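Local coordinates for putative GH105 family protein (Salmonella enterica subsp. enterica serovar Paratyphi A, PDB 3QWT) that probably acts as a glycoside hydrolase of family GH105, built as an alpha/alpha toroid, although its function has not been established, at residues H78-Q82 with T374-R378. Numbering follows the deposited sequence.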
loop_
_atom_site.group_PDB
_atom_site.type_symbol
_atom_site.label_atom_id
_atom_site.label_comp_id
_atom_site.label_asym_id
_atom_site.label_seq_id
_atom_site.Cartn_x
_atom_site.Cartn_y
_atom_site.Cartn_z
ATOM N N HIS A 78 -28.367 18.099 -14.346
ATOM C CA HIS A 78 -28.418 16.821 -15.058
ATOM C C HIS A 78 -28.378 17.003 -16.574
ATOM O O HIS A 78 -27.501 16.463 -17.252
ATOM C CB HIS A 78 -29.640 15.989 -14.622
ATOM C CG HIS A 78 -29.354 15.090 -13.461
ATOM N ND1 HIS A 78 -29.088 13.750 -13.609
ATOM C CD2 HIS A 78 -29.233 15.350 -12.136
ATOM C CE1 HIS A 78 -28.833 13.215 -12.426
ATOM N NE2 HIS A 78 -28.914 14.167 -11.516
ATOM N N TYR A 79 -29.310 17.789 -17.099
ATOM C CA TYR A 79 -29.269 18.100 -18.512
ATOM C C TYR A 79 -27.911 18.667 -18.929
ATOM O O TYR A 79 -27.309 18.200 -19.903
ATOM C CB TYR A 79 -30.401 19.042 -18.909
ATOM C CG TYR A 79 -30.588 19.113 -20.421
ATOM C CD1 TYR A 79 -31.170 18.057 -21.111
ATOM C CD2 TYR A 79 -30.172 20.224 -21.154
ATOM C CE1 TYR A 79 -31.344 18.101 -22.484
ATOM C CE2 TYR A 79 -30.339 20.275 -22.530
ATOM C CZ TYR A 79 -30.927 19.203 -23.189
ATOM O OH TYR A 79 -31.096 19.225 -24.558
ATOM N N TYR A 80 -27.419 19.659 -18.191
ATOM C CA TYR A 80 -26.144 20.270 -18.539
ATOM C C TYR A 80 -25.036 19.218 -18.547
ATOM O O TYR A 80 -24.223 19.146 -19.470
ATOM C CB TYR A 80 -25.769 21.405 -17.567
ATOM C CG TYR A 80 -24.294 21.747 -17.632
ATOM C CD1 TYR A 80 -23.750 22.353 -18.763
ATOM C CD2 TYR A 80 -23.446 21.435 -16.594
ATOM C CE1 TYR A 80 -22.386 22.655 -18.842
ATOM C CE2 TYR A 80 -22.091 21.728 -16.664
ATOM C CZ TYR A 80 -21.567 22.332 -17.791
ATOM O OH TYR A 80 -20.224 22.625 -17.856
ATOM N N GLN A 81 -25.005 18.398 -17.510
ATOM C CA GLN A 81 -23.957 17.398 -17.379
ATOM C C GLN A 81 -23.894 16.457 -18.583
ATOM O O GLN A 81 -22.813 16.101 -19.036
ATOM C CB GLN A 81 -24.150 16.607 -16.090
ATOM C CG GLN A 81 -23.096 15.522 -15.856
ATOM C CD GLN A 81 -23.310 14.805 -14.535
ATOM O OE1 GLN A 81 -24.362 14.190 -14.316
ATOM N NE2 GLN A 81 -22.332 14.912 -13.631
ATOM N N GLN A 82 -25.058 16.064 -19.094
ATOM C CA GLN A 82 -25.144 15.128 -20.220
ATOM C C GLN A 82 -24.810 15.741 -21.583
ATOM O O GLN A 82 -24.139 15.101 -22.395
ATOM C CB GLN A 82 -26.534 14.485 -20.275
ATOM C CG GLN A 82 -26.720 13.473 -21.388
ATOM C CD GLN A 82 -28.189 13.164 -21.630
ATOM O OE1 GLN A 82 -28.770 13.625 -22.603
ATOM N NE2 GLN A 82 -28.801 12.410 -20.723
ATOM N N THR A 374 -34.292 13.604 -18.942
ATOM C CA THR A 374 -32.863 13.525 -19.265
ATOM C C THR A 374 -32.332 12.107 -19.180
ATOM O O THR A 374 -31.546 11.668 -20.020
ATOM C CB THR A 374 -32.021 14.427 -18.371
ATOM O OG1 THR A 374 -32.415 15.790 -18.570
ATOM C CG2 THR A 374 -30.552 14.277 -18.719
ATOM N N GLU A 375 -32.757 11.384 -18.155
ATOM C CA GLU A 375 -32.399 9.987 -18.048
ATOM C C GLU A 375 -32.981 9.226 -19.252
ATOM O O GLU A 375 -32.348 8.315 -19.795
ATOM C CB GLU A 375 -32.865 9.418 -16.701
ATOM C CG GLU A 375 -32.655 7.916 -16.526
ATOM C CD GLU A 375 -31.187 7.478 -16.497
ATOM O OE1 GLU A 375 -30.347 8.213 -15.967
ATOM O OE2 GLU A 375 -30.872 6.371 -16.986
ATOM N N TYR A 376 -34.170 9.621 -19.696
ATOM C CA TYR A 376 -34.800 8.947 -20.828
ATOM C C TYR A 376 -34.033 9.197 -22.131
ATOM O O TYR A 376 -33.999 8.335 -23.021
ATOM C CB TYR A 376 -36.255 9.382 -20.969
ATOM C CG TYR A 376 -37.070 8.512 -21.911
ATOM C CD1 TYR A 376 -37.493 9.000 -23.149
ATOM C CD2 TYR A 376 -37.424 7.212 -21.561
ATOM C CE1 TYR A 376 -38.232 8.227 -24.004
ATOM C CE2 TYR A 376 -38.177 6.421 -22.423
ATOM C CZ TYR A 376 -38.576 6.938 -23.644
ATOM O OH TYR A 376 -39.322 6.175 -24.519
ATOM N N LEU A 377 -33.410 10.374 -22.228
ATOM C CA LEU A 377 -32.555 10.711 -23.362
ATOM C C LEU A 377 -31.390 9.743 -23.529
ATOM O O LEU A 377 -30.882 9.572 -24.634
ATOM C CB LEU A 377 -32.014 12.140 -23.245
ATOM C CG LEU A 377 -32.866 13.217 -23.936
ATOM C CD1 LEU A 377 -32.267 14.591 -23.715
ATOM C CD2 LEU A 377 -33.029 12.946 -25.432
ATOM N N ARG A 378 -30.955 9.117 -22.442
ATOM C CA ARG A 378 -29.858 8.153 -22.547
ATOM C C ARG A 378 -30.231 7.003 -23.472
ATOM O O ARG A 378 -29.367 6.423 -24.120
ATOM C CB ARG A 378 -29.414 7.634 -21.179
ATOM C CG ARG A 378 -28.655 8.663 -20.348
ATOM C CD ARG A 378 -28.133 8.032 -19.068
ATOM N NE ARG A 378 -26.980 7.168 -19.314
ATOM C CZ ARG A 378 -25.731 7.615 -19.441
ATOM N NH1 ARG A 378 -24.727 6.769 -19.659
ATOM N NH2 ARG A 378 -25.486 8.917 -19.349
#
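Q82 and T374 join the C-terminal parts of helices 67-83 and 363-377, so that an early helix and the last helix of the chain meet within the alpha/alpha toroid. The tight part centres on the Q82 amide. With CG anti to the backbone N (chi1 -179°) and the chain extended beyond it, Q82 reaches across to the other helix, where NE2 donates to T374 O at 2.9 Å. The bond is moderately bent, 150° at the hydrogen; the acceptor lies close to the amide plane, whereas the donor stands 42° above the carbonyl plane. The T374 side chain runs antiparallel to that of Q82, bringing T374 CG2 to 3.3 Å from Q82 NE2, and L377 CB packs 3.6 Å from Q82 OE1. Together the bond and these neighbours probably restrict rotation of the amide.

Y79 extends the buried side: L377 CD1 meets its CE1 at 3.8 Å, and helix 23-37 adds K27, I30 and Q31 around the tyrosine. Two partly exposed residues make looser contacts at different edges. H78, near a bound glycerol, offers mainly its backbone O, 4.0 Å from T374 CG2. R378 contributes CG, 3.8 Å from Q82 NE2; its edge faces a second subunit, where its NH1 forms a salt bridge with E135. T374 OG1 hydrogen-bonds to M370 O and also sits in the plane of the Y79 ring, at its edge, 3.6 Å from Y79 CD1.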